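Local coordinates for protein putative antibiotic biosynthesis monooxygenase (Bordetella bronchiseptica, PDB 3GZ7) that probably acts as an antibiotic biosynthesis monooxygenase, a dimeric protein of the alpha-beta barrel type, at residues A25-Q30 with A35-G40; L59-S62 with R68-L71; V73-V78 with V83-S88; E93-K96 with C101-E104. All coordinates share one frame; numbering follows the deposited sequence.

Contact 1 of 4, residues A25-Q30 with A35-G40; sequences ASILVQ and ADFEAG
Val29 lays a methyl over the face of the Phe37 ring, while Ile27 meets the far end of the same ring, so one aromatic side chain of helix 34-49 is gripped by Ile27 of strand 21-28 and by Val29. The face contact is a CH-pi interaction: Val29 CG2 stands 4.0 Å from the centroid of the Phe37 ring, 29° off its normal, and comes closest to the inner end of the ring, with Val29 CG2 to Phe37 CG at 3.6 Å. The remaining contact is purely apolar. Both Ile27 CD1 and Ile27 CG2 approach the outer end of the ring, at 3.8 Å and 4.0 Å from Phe37 CZ respectively. Phe37 reaches this position because its CG lies anti to the backbone N (chi1 174°), which sends the ring out from the helix to the sheet. All three residues are buried, and the ring is further enclosed by Tyr69, edge-to-face with it, and by Phe102. Glu38, the next residue of the helix, bonds the Tyr69 hydroxyl through its carboxylate and packs on Val114 of the second subunit. Within the helix Ala39 N bonds Ala35 O and Gly40 N bonds Asp36 O. The short connection between the segments thus folds helix 34-49 back over the sheet that strand 21-28 belongs to, the strand-to-helix packing of the ferredoxin-like alpha-beta fold on which dimeric alpha-beta barrels are built.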
loop_
_atom_site.group_PDB
_atom_site.type_symbol
_atom_site.label_atom_id
_atom_site.label_comp_id
_atom_site.label_asym_id
_atom_site.label_seq_id
_atom_site.Cartn_x
_atom_site.Cartn_y
_atom_site.Cartn_z
ATOM N N ALA A 25 1.438 6.196 3.986
ATOM C CA ALA A 25 0.619 7.176 4.672
ATOM C C ALA A 25 -0.819 7.077 4.134
ATOM O O ALA A 25 -1.046 7.343 2.941
ATOM C CB ALA A 25 1.169 8.551 4.415
ATOM N N SER A 26 -1.762 6.643 4.976
ATOM C CA SER A 26 -3.176 6.563 4.619
ATOM C C SER A 26 -3.812 7.849 4.994
ATOM O O SER A 26 -3.893 8.184 6.186
ATOM C CB SER A 26 -3.926 5.465 5.345
ATOM O OG SER A 26 -3.071 4.364 5.522
ATOM N N ILE A 27 -4.273 8.560 3.983
ATOM C CA ILE A 27 -4.767 9.908 4.140
ATOM C C ILE A 27 -6.287 9.910 3.927
ATOM O O ILE A 27 -6.790 9.204 3.042
ATOM C CB ILE A 27 -4.048 10.829 3.110
ATOM C CG1 ILE A 27 -2.532 10.768 3.351
ATOM C CG2 ILE A 27 -4.581 12.252 3.182
ATOM C CD1 ILE A 27 -1.675 10.954 2.130
ATOM N N LEU A 28 -7.025 10.627 4.769
ATOM C CA LEU A 28 -8.432 10.895 4.524
ATOM C C LEU A 28 -8.609 12.407 4.254
ATOM O O LEU A 28 -8.272 13.249 5.096
ATOM C CB LEU A 28 -9.324 10.434 5.680
ATOM C CG LEU A 28 -10.839 10.718 5.570
ATOM C CD1 LEU A 28 -11.498 9.808 4.513
ATOM C CD2 LEU A 28 -11.543 10.544 6.942
ATOM N N VAL A 29 -9.103 12.737 3.055
ATOM C CA VAL A 29 -9.236 14.107 2.627
ATOM C C VAL A 29 -10.654 14.575 2.991
ATOM O O VAL A 29 -11.612 13.830 2.873
ATOM C CB VAL A 29 -8.979 14.229 1.108
ATOM C CG1 VAL A 29 -9.546 15.465 0.555
ATOM C CG2 VAL A 29 -7.486 14.184 0.805
ATOM N N GLN A 30 -10.757 15.815 3.450
ATOM C CA GLN A 30 -12.033 16.484 3.678
ATOM C C GLN A 30 -12.901 16.491 2.395
ATOM O O GLN A 30 -12.391 16.735 1.283
ATOM C CB GLN A 30 -11.792 17.916 4.124
ATOM C CG GLN A 30 -11.284 18.072 5.495
ATOM C CD GLN A 30 -11.157 19.537 5.887
ATOM O OE1 GLN A 30 -12.069 20.322 5.651
ATOM N NE2 GLN A 30 -10.029 19.907 6.498
ATOM N N ALA A 35 -9.311 17.449 -5.350
ATOM C CA ALA A 35 -8.571 18.101 -6.429
ATOM C C ALA A 35 -7.487 19.012 -5.869
ATOM O O ALA A 35 -6.373 19.089 -6.394
ATOM C CB ALA A 35 -9.544 18.914 -7.358
ATOM N N ASP A 36 -7.831 19.709 -4.798
ATOM C CA ASP A 36 -6.912 20.594 -4.104
ATOM C C ASP A 36 -5.761 19.763 -3.565
ATOM O O ASP A 36 -4.609 20.216 -3.544
ATOM C CB ASP A 36 -7.608 21.298 -2.915
ATOM C CG ASP A 36 -8.486 22.485 -3.329
ATOM O OD1 ASP A 36 -8.309 23.011 -4.448
ATOM O OD2 ASP A 36 -9.353 22.901 -2.514
ATOM N N PHE A 37 -6.084 18.550 -3.114
ATOM C CA PHE A 37 -5.091 17.713 -2.446
ATOM C C PHE A 37 -4.127 17.204 -3.482
ATOM O O PHE A 37 -2.919 17.388 -3.371
ATOM C CB PHE A 37 -5.737 16.537 -1.674
ATOM C CG PHE A 37 -4.717 15.577 -1.086
ATOM C CD1 PHE A 37 -3.818 16.007 -0.126
ATOM C CD2 PHE A 37 -4.643 14.263 -1.527
ATOM C CE1 PHE A 37 -2.862 15.135 0.401
ATOM C CE2 PHE A 37 -3.693 13.387 -1.016
ATOM C CZ PHE A 37 -2.810 13.826 -0.048
ATOM N N GLU A 38 -4.681 16.568 -4.509
ATOM C CA GLU A 38 -3.881 16.109 -5.641
ATOM C C GLU A 38 -2.973 17.206 -6.154
ATOM O O GLU A 38 -1.794 16.954 -6.273
ATOM C CB GLU A 38 -4.747 15.576 -6.757
ATOM C CG GLU A 38 -5.366 14.244 -6.421
ATOM C CD GLU A 38 -6.340 13.745 -7.447
ATOM O OE1 GLU A 38 -6.391 14.302 -8.575
ATOM O OE2 GLU A 38 -7.018 12.742 -7.124
ATOM N N ALA A 39 -3.515 18.400 -6.431
ATOM C CA ALA A 39 -2.692 19.582 -6.847
ATOM C C ALA A 39 -1.556 19.869 -5.870
ATOM O O ALA A 39 -0.382 20.045 -6.263
ATOM C CB ALA A 39 -3.592 20.866 -7.043
ATOM N N GLY A 40 -1.893 19.864 -4.583
ATOM C CA GLY A 40 -0.897 20.043 -3.514
ATOM C C GLY A 40 0.181 19.000 -3.436
ATOM O O GLY A 40 1.319 19.336 -3.275
#

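Contact 2 of 4, residues L59-S62 with R68-L71; sequences LHRS and RYTL
Arg68 faces Ser62 across the hairpin: Arg68 O accepts the Ser62 N-H at 2.8 Å. Beside this bond Arg68 CB lies 4.1 Å from Ser62 CB. Tyr69 follows, in a non-hydrogen-bonded pair with Arg61. With CG beside the backbone N (chi1 -68°), its ring leans over the neighbouring strand, where the extended Arg61 chain passes over one face near its rim, along the CE2 side; Arg61 CG is 4.0 Å from the Tyr69 ring centroid. The guanidinium and ring planes are only 14° apart, and Tyr69 OH sits over one guanidinium face rather than bonding to it: the hydroxyl pairs with Glu38, and Arg61 NE with the Pro66 carbonyl. Leu59 CD1 packs on Tyr69 CB at 4.0 Å. Thr70 pairs with His60 through two backbone bonds, His60 N to Thr70 O at 2.9 Å and Thr70 N to His60 O at 2.8 Å, while its hydroxyl bonds Glu111 of the second subunit. Leu71 ends the run, Leu71 CD1 4.0 Å from Leu59 CD1 on the face shared with Tyr69 and Arg61, beneath helix 34-49. This is an antiparallel beta hairpin whose outer strand pairs with a strand of the second subunit, continuing the sheet across the interface as in a dimeric alpha-beta barrel.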
loop_
_atom_site.group_PDB
_atom_site.type_symbol
_atom_site.label_atom_id
_atom_site.label_comp_id
_atom_site.label_asym_id
_atom_site.label_seq_id
_atom_site.Cartn_x
_atom_site.Cartn_y
_atom_site.Cartn_z
ATOM N N LEU A 59 1.228 8.640 -5.324
ATOM C CA LEU A 59 -0.066 8.963 -4.707
ATOM C C LEU A 59 -1.090 8.021 -5.320
ATOM O O LEU A 59 -1.150 7.877 -6.549
ATOM C CB LEU A 59 -0.458 10.436 -4.940
ATOM C CG LEU A 59 -1.775 10.905 -4.290
ATOM C CD1 LEU A 59 -1.726 10.750 -2.768
ATOM C CD2 LEU A 59 -2.091 12.342 -4.724
ATOM N N HIS A 60 -1.808 7.303 -4.474
ATOM C CA HIS A 60 -2.836 6.381 -4.923
ATOM C C HIS A 60 -4.153 6.813 -4.316
ATOM O O HIS A 60 -4.174 7.375 -3.239
ATOM C CB HIS A 60 -2.531 4.922 -4.519
ATOM C CG HIS A 60 -1.277 4.369 -5.097
ATOM N ND1 HIS A 60 -1.248 3.690 -6.293
ATOM C CD2 HIS A 60 0.005 4.419 -4.658
ATOM C CE1 HIS A 60 0.002 3.346 -6.563
ATOM N NE2 HIS A 60 0.778 3.779 -5.590
ATOM N N ARG A 61 -5.242 6.533 -5.028
ATOM C CA ARG A 61 -6.582 6.844 -4.581
ATOM C C ARG A 61 -7.459 5.592 -4.480
ATOM O O ARG A 61 -7.531 4.812 -5.412
ATOM C CB ARG A 61 -7.230 7.830 -5.536
ATOM C CG ARG A 61 -8.563 8.330 -5.060
ATOM C CD ARG A 61 -9.078 9.433 -5.973
ATOM N NE ARG A 61 -10.270 10.073 -5.389
ATOM C CZ ARG A 61 -10.994 10.999 -6.019
ATOM N NH1 ARG A 61 -10.669 11.401 -7.245
ATOM N NH2 ARG A 61 -12.062 11.501 -5.442
ATOM N N SER A 62 -8.157 5.455 -3.349
ATOM C CA SER A 62 -9.100 4.372 -3.151
ATOM C C SER A 62 -10.287 4.451 -4.105
ATOM O O SER A 62 -10.878 5.509 -4.275
ATOM C CB SER A 62 -9.634 4.395 -1.727
ATOM O OG SER A 62 -10.513 3.293 -1.507
ATOM N N ARG A 68 -10.248 8.756 0.230
ATOM C CA ARG A 68 -9.064 8.166 0.818
ATOM C C ARG A 68 -7.996 7.914 -0.250
ATOM O O ARG A 68 -8.299 7.434 -1.371
ATOM C CB ARG A 68 -9.369 6.853 1.552
ATOM C CG ARG A 68 -10.392 6.963 2.620
ATOM C CD ARG A 68 -10.550 5.674 3.452
ATOM N NE ARG A 68 -10.871 6.061 4.822
ATOM C CZ ARG A 68 -9.969 6.458 5.736
ATOM N NH1 ARG A 68 -8.670 6.443 5.480
ATOM N NH2 ARG A 68 -10.373 6.842 6.938
ATOM N N TYR A 69 -6.757 8.223 0.151
ATOM C CA TYR A 69 -5.579 8.158 -0.654
ATOM C C TYR A 69 -4.471 7.480 0.169
ATOM O O TYR A 69 -4.543 7.411 1.416
ATOM C CB TYR A 69 -5.101 9.562 -1.046
ATOM C CG TYR A 69 -5.986 10.355 -2.002
ATOM C CD1 TYR A 69 -7.098 11.081 -1.552
ATOM C CD2 TYR A 69 -5.666 10.433 -3.352
ATOM C CE1 TYR A 69 -7.883 11.828 -2.448
ATOM C CE2 TYR A 69 -6.426 11.154 -4.231
ATOM C CZ TYR A 69 -7.522 11.864 -3.786
ATOM O OH TYR A 69 -8.227 12.585 -4.722
ATOM N N THR A 70 -3.457 6.972 -0.543
ATOM C CA THR A 70 -2.280 6.385 0.060
ATOM C C THR A 70 -1.060 7.035 -0.594
ATOM O O THR A 70 -0.850 6.898 -1.815
ATOM C CB THR A 70 -2.191 4.886 -0.187
ATOM O OG1 THR A 70 -3.421 4.268 0.148
ATOM C CG2 THR A 70 -1.069 4.236 0.603
ATOM N N LEU A 71 -0.261 7.725 0.204
ATOM C CA LEU A 71 1.062 8.171 -0.264
ATOM C C LEU A 71 2.059 7.063 0.013
ATOM O O LEU A 71 2.133 6.612 1.151
ATOM C CB LEU A 71 1.501 9.458 0.415
ATOM C CG LEU A 71 2.616 10.299 -0.221
ATOM C CD1 LEU A 71 2.083 11.083 -1.470
ATOM C CD2 LEU A 71 3.207 11.262 0.820
#

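Contact 3 of 4, residues V73-V78 with V83-S88; sequences VDWETV and VDFRQS
Trp75 brings the outer corner of its indole against the base of Phe85, Trp75 CH2 touching Phe85 CB at 3.6 Å and Phe85 CG at 3.9 Å. The pair joins the end of strand 68-75 to helix 78-85, a strand-to-helix connection of the ferredoxin-like alpha-beta fold from which dimeric alpha-beta barrels are built. The rings lie oblique to each other: the six-membered ring of Trp75 and the ring of Phe85 have centroids 5.8 Å apart and planes at 47°, and the side chains cross at roughly a right angle. Phe85 CB meets the indole because its bond from CA points toward the strand segment; with CG anti to the backbone N (chi1 175°), the ring runs on past the indole and stacks on Phe48. Both residues are buried, and the two side chains meet through carbon atoms alone; the one polar atom of the indole, NE1, is bonded to Glu23 on the adjacent strand. His81 also stacks on the Trp75 ring, and Val73 CG1 lies over an indole face. On the helix side the chain leaves through a type I beta turn from Phe85 to Ser88, and Thr77 and Ser88 occupy N-cap positions of the helices that follow them. The Phe85 carbonyl is gripped twice: Ser88 N bonds Phe85 O at 3.1 Å, and Ser88 OG reaches Phe85 O at 2.8 Å in the carbonyl plane, on a lone pair.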
loop_
_atom_site.group_PDB
_atom_site.type_symbol
_atom_site.label_atom_id
_atom_site.label_comp_id
_atom_site.label_asym_id
_atom_site.label_seq_id
_atom_site.Cartn_x
_atom_site.Cartn_y
_atom_site.Cartn_z
ATOM N N VAL A 73 6.104 6.396 -0.220
ATOM C CA VAL A 73 7.383 7.102 -0.329
ATOM C C VAL A 73 8.503 6.106 -0.126
ATOM O O VAL A 73 8.480 5.351 0.833
ATOM C CB VAL A 73 7.510 8.256 0.696
ATOM C CG1 VAL A 73 8.766 9.037 0.453
ATOM C CG2 VAL A 73 6.300 9.177 0.613
ATOM N N ASP A 74 9.471 6.096 -1.048
ATOM C CA ASP A 74 10.636 5.202 -0.962
ATOM C C ASP A 74 11.750 5.890 -0.209
ATOM O O ASP A 74 12.169 6.959 -0.596
ATOM C CB ASP A 74 11.096 4.769 -2.355
ATOM C CG ASP A 74 9.957 4.138 -3.151
ATOM O OD1 ASP A 74 9.471 3.053 -2.806
ATOM O OD2 ASP A 74 9.479 4.788 -4.085
ATOM N N TRP A 75 12.164 5.255 0.898
ATOM C CA TRP A 75 13.248 5.674 1.774
ATOM C C TRP A 75 14.311 4.594 1.883
ATOM O O TRP A 75 14.022 3.406 1.894
ATOM C CB TRP A 75 12.700 6.003 3.178
ATOM C CG TRP A 75 11.656 7.126 3.228
ATOM C CD1 TRP A 75 10.281 6.990 3.380
ATOM C CD2 TRP A 75 11.908 8.537 3.139
ATOM N NE1 TRP A 75 9.698 8.229 3.416
ATOM C CE2 TRP A 75 10.659 9.192 3.231
ATOM C CE3 TRP A 75 13.067 9.310 2.959
ATOM C CZ2 TRP A 75 10.542 10.577 3.176
ATOM C CZ3 TRP A 75 12.948 10.677 2.884
ATOM C CH2 TRP A 75 11.687 11.304 2.981
ATOM N N GLU A 76 15.561 5.015 1.997
ATOM C CA GLU A 76 16.655 4.065 2.251
ATOM C C GLU A 76 16.552 3.425 3.622
ATOM O O GLU A 76 16.784 2.229 3.760
ATOM C CB GLU A 76 18.026 4.743 2.091
ATOM C CG GLU A 76 18.423 4.998 0.630
ATOM C CD GLU A 76 19.642 5.969 0.491
ATOM O OE1 GLU A 76 20.413 6.111 1.459
ATOM O OE2 GLU A 76 19.829 6.553 -0.612
ATOM N N THR A 77 16.235 4.251 4.620
ATOM C CA THR A 77 15.978 3.840 5.987
ATOM C C THR A 77 14.721 4.545 6.567
ATOM O O THR A 77 14.316 5.602 6.075
ATOM C CB THR A 77 17.167 4.206 6.931
ATOM O OG1 THR A 77 17.165 5.614 7.190
ATOM C CG2 THR A 77 18.508 3.767 6.333
ATOM N N VAL A 78 14.139 3.953 7.614
ATOM C CA VAL A 78 13.011 4.570 8.352
ATOM C C VAL A 78 13.477 5.876 8.973
ATOM O O VAL A 78 12.689 6.842 9.009
ATOM C CB VAL A 78 12.343 3.622 9.450
ATOM C CG1 VAL A 78 11.269 4.385 10.367
ATOM C CG2 VAL A 78 11.736 2.389 8.816
ATOM N N VAL A 83 13.224 10.748 11.323
ATOM C CA VAL A 83 14.149 11.690 11.910
ATOM C C VAL A 83 14.448 12.791 10.903
ATOM O O VAL A 83 14.058 13.955 11.106
ATOM C CB VAL A 83 15.463 10.946 12.434
ATOM C CG1 VAL A 83 16.568 11.904 12.922
ATOM C CG2 VAL A 83 15.123 9.945 13.543
ATOM N N ASP A 84 15.101 12.433 9.788
ATOM C CA ASP A 84 15.624 13.454 8.841
ATOM C C ASP A 84 14.515 14.297 8.168
ATOM O O ASP A 84 14.545 15.538 8.239
ATOM C CB ASP A 84 16.616 12.839 7.796
ATOM C CG ASP A 84 17.746 12.067 8.458
ATOM O OD1 ASP A 84 18.164 12.511 9.538
ATOM O OD2 ASP A 84 18.187 10.996 7.953
ATOM N N PHE A 85 13.565 13.647 7.512
ATOM C CA PHE A 85 12.529 14.389 6.802
ATOM C C PHE A 85 11.648 15.140 7.798
ATOM O O PHE A 85 11.352 16.326 7.629
ATOM C CB PHE A 85 11.674 13.502 5.878
ATOM C CG PHE A 85 10.524 14.243 5.225
ATOM C CD1 PHE A 85 10.747 15.084 4.156
ATOM C CD2 PHE A 85 9.240 14.130 5.718
ATOM C CE1 PHE A 85 9.690 15.783 3.577
ATOM C CE2 PHE A 85 8.194 14.839 5.169
ATOM C CZ PHE A 85 8.413 15.653 4.102
ATOM N N ARG A 86 11.275 14.457 8.871
ATOM C CA ARG A 86 10.417 15.054 9.885
ATOM C C ARG A 86 11.000 16.272 10.612
ATOM O O ARG A 86 10.254 17.104 11.109
ATOM C CB ARG A 86 9.999 13.975 10.878
ATOM C CG ARG A 86 8.917 13.065 10.381
ATOM C CD ARG A 86 7.519 13.678 10.484
ATOM N NE ARG A 86 6.550 12.739 9.916
ATOM C CZ ARG A 86 5.972 11.743 10.570
ATOM N NH1 ARG A 86 6.241 11.506 11.867
ATOM N NH2 ARG A 86 5.131 10.952 9.910
ATOM N N GLN A 87 12.324 16.364 10.704
ATOM C CA GLN A 87 12.978 17.527 11.334
ATOM C C GLN A 87 13.326 18.651 10.320
ATOM O O GLN A 87 13.878 19.658 10.704
ATOM C CB GLN A 87 14.250 17.080 12.078
ATOM C CG GLN A 87 13.992 16.267 13.354
ATOM C CD GLN A 87 15.218 16.150 14.210
ATOM O OE1 GLN A 87 15.728 15.056 14.470
ATOM N NE2 GLN A 87 15.727 17.296 14.636
ATOM N N SER A 88 13.007 18.486 9.030
ATOM C CA SER A 88 13.452 19.438 8.016
ATOM C C SER A 88 12.369 20.461 7.792
ATOM O O SER A 88 11.186 20.195 8.031
ATOM C CB SER A 88 13.734 18.743 6.694
ATOM O OG SER A 88 12.516 18.313 6.086
#

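Contact 4 of 4, residues E93-K96 with C101-E104; sequences EWRK and CFAE
An aromatic side chain set edge-on against a helix makes this contact, where the loop after helix 89-98 turns back beside it on the way to strand 107-113. Phe102 is the loop residue that carries it, its ring meeting two consecutive helix residues, Trp94 and Arg95. Both come to the ring's edge, near its plane. Arg95 is nearer, with NE 3.7 Å from Phe102 CE2. Its guanidinium stands almost upright to the phenyl ring, the planes 83° apart, so that Phe102 presents an edge to the guanidinium face instead of lying flat beneath it. A bend in the arginine chain at chi2 (-59°) brings the group round to the loop from a residue whose backbone is well removed, the nearest CA atoms, those of Arg95 and Cys101, being 9.6 Å apart. The Trp94 contact is looser: its CZ2 lies 4.5 Å from Phe102 CZ. Arg95 NE and Trp94 NE1 both donate to the same oxygen of a bound citrate, probably from the crystallisation liquor, which may mark a pocket lined by these two side chains. The loop backbone is held too: Phe102 O accepts from Gln30 NE2, and Ala103 pairs with Leu28. The phenyl ring lies against Ile27 of strand 21-28 and Phe37 of helix 34-49, while Trp94 packs against Val41 and Ala44 of that same helix and meets Phe48 edge-to-face.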
loop_
_atom_site.group_PDB
_atom_site.type_symbol
_atom_site.label_atom_id
_atom_site.label_comp_id
_atom_site.label_asym_id
_atom_site.label_seq_id
_atom_site.Cartn_x
_atom_site.Cartn_y
_atom_site.Cartn_z
ATOM N N GLU A 93 6.912 22.780 5.020
ATOM C CA GLU A 93 6.373 23.241 3.731
ATOM C C GLU A 93 5.328 22.248 3.122
ATOM O O GLU A 93 4.306 22.654 2.560
ATOM C CB GLU A 93 7.533 23.466 2.772
ATOM C CG GLU A 93 7.168 23.959 1.413
ATOM C CD GLU A 93 6.563 25.339 1.439
ATOM O OE1 GLU A 93 6.560 25.992 2.506
ATOM O OE2 GLU A 93 6.077 25.763 0.373
ATOM N N TRP A 94 5.589 20.955 3.250
ATOM C CA TRP A 94 4.609 19.941 2.919
ATOM C C TRP A 94 3.302 20.221 3.676
ATOM O O TRP A 94 2.250 20.217 3.089
ATOM C CB TRP A 94 5.168 18.526 3.225
ATOM C CG TRP A 94 4.118 17.432 3.312
ATOM C CD1 TRP A 94 3.597 16.901 4.451
ATOM C CD2 TRP A 94 3.472 16.736 2.220
ATOM N NE1 TRP A 94 2.676 15.941 4.159
ATOM C CE2 TRP A 94 2.564 15.816 2.796
ATOM C CE3 TRP A 94 3.565 16.804 0.834
ATOM C CZ2 TRP A 94 1.758 14.955 2.027
ATOM C CZ3 TRP A 94 2.754 15.962 0.069
ATOM C CH2 TRP A 94 1.866 15.037 0.681
ATOM N N ARG A 95 3.374 20.462 4.976
ATOM C CA ARG A 95 2.170 20.681 5.775
ATOM C C ARG A 95 1.463 21.975 5.431
ATOM O O ARG A 95 0.250 22.006 5.426
ATOM C CB ARG A 95 2.485 20.587 7.273
ATOM C CG ARG A 95 2.577 19.130 7.759
ATOM C CD ARG A 95 1.222 18.478 7.451
ATOM N NE ARG A 95 0.856 17.329 8.263
ATOM C CZ ARG A 95 0.371 17.373 9.501
ATOM N NH1 ARG A 95 0.201 18.530 10.148
ATOM N NH2 ARG A 95 0.064 16.210 10.099
ATOM N N LYS A 96 2.215 23.015 5.093
ATOM C CA LYS A 96 1.630 24.230 4.510
ATOM C C LYS A 96 0.926 24.024 3.164
ATOM O O LYS A 96 -0.094 24.642 2.902
ATOM C CB LYS A 96 2.699 25.331 4.387
ATOM C CG LYS A 96 3.092 25.903 5.766
ATOM C CD LYS A 96 4.436 26.661 5.763
ATOM C CE LYS A 96 4.871 26.993 7.192
ATOM N NZ LYS A 96 5.951 28.001 7.151
ATOM N N CYS A 101 -6.103 20.168 3.756
ATOM C CA CYS A 101 -6.886 19.178 3.054
ATOM C C CYS A 101 -7.263 18.014 3.908
ATOM O O CYS A 101 -8.238 17.366 3.603
ATOM C CB CYS A 101 -6.131 18.641 1.837
ATOM S SG CYS A 101 -5.783 19.946 0.650
ATOM N N PHE A 102 -6.484 17.727 4.954
ATOM C CA PHE A 102 -6.690 16.528 5.772
ATOM C C PHE A 102 -7.954 16.607 6.610
ATOM O O PHE A 102 -8.252 17.629 7.150
ATOM C CB PHE A 102 -5.497 16.314 6.700
ATOM C CG PHE A 102 -4.183 16.014 5.985
ATOM C CD1 PHE A 102 -4.152 15.531 4.698
ATOM C CD2 PHE A 102 -2.985 16.166 6.653
ATOM C CE1 PHE A 102 -2.933 15.240 4.073
ATOM C CE2 PHE A 102 -1.779 15.884 6.028
ATOM C CZ PHE A 102 -1.761 15.410 4.748
ATOM N N ALA A 103 -8.672 15.492 6.754
ATOM C CA ALA A 103 -9.845 15.408 7.650
ATOM C C ALA A 103 -9.343 15.073 9.056
ATOM O O ALA A 103 -9.905 15.549 10.054
ATOM C CB ALA A 103 -10.822 14.383 7.160
ATOM N N GLU A 104 -8.234 14.315 9.118
ATOM C CA GLU A 104 -7.505 14.001 10.351
ATOM C C GLU A 104 -6.019 13.651 10.005
ATOM O O GLU A 104 -5.669 13.540 8.824
ATOM C CB GLU A 104 -8.160 12.809 11.018
ATOM C CG GLU A 104 -8.082 11.583 10.148
ATOM C CD GLU A 104 -8.409 10.294 10.849
ATOM O OE1 GLU A 104 -8.823 10.345 12.020
ATOM O OE2 GLU A 104 -8.222 9.228 10.197
#

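From the N terminus, contact 1 closes first, folding helix 34-49 back on strand 21-28. Contact 2 then closes the hairpin of strands 54-62 and 68-75, contact 3 links the end of strand 68-75 to helix 78-85, and contact 4 closes the loop after helix 89-98. The four follow in series; none nests in or crosses another. In space, contact 2 adjoins both 1 and 4. Phe37 CE2 lies 3.7 Å from Leu59 CD1, joining contacts 1 and 2. Leu71 CD2 comes within 4.0 Å of Trp94 CH2, joining contacts 2 and 4. Contact 3 stands apart, its centre about 20 Å from that of contact 1, yet strand 68-75 runs through both contacts 2 and 3, which lie on opposite sides of the chain's centre.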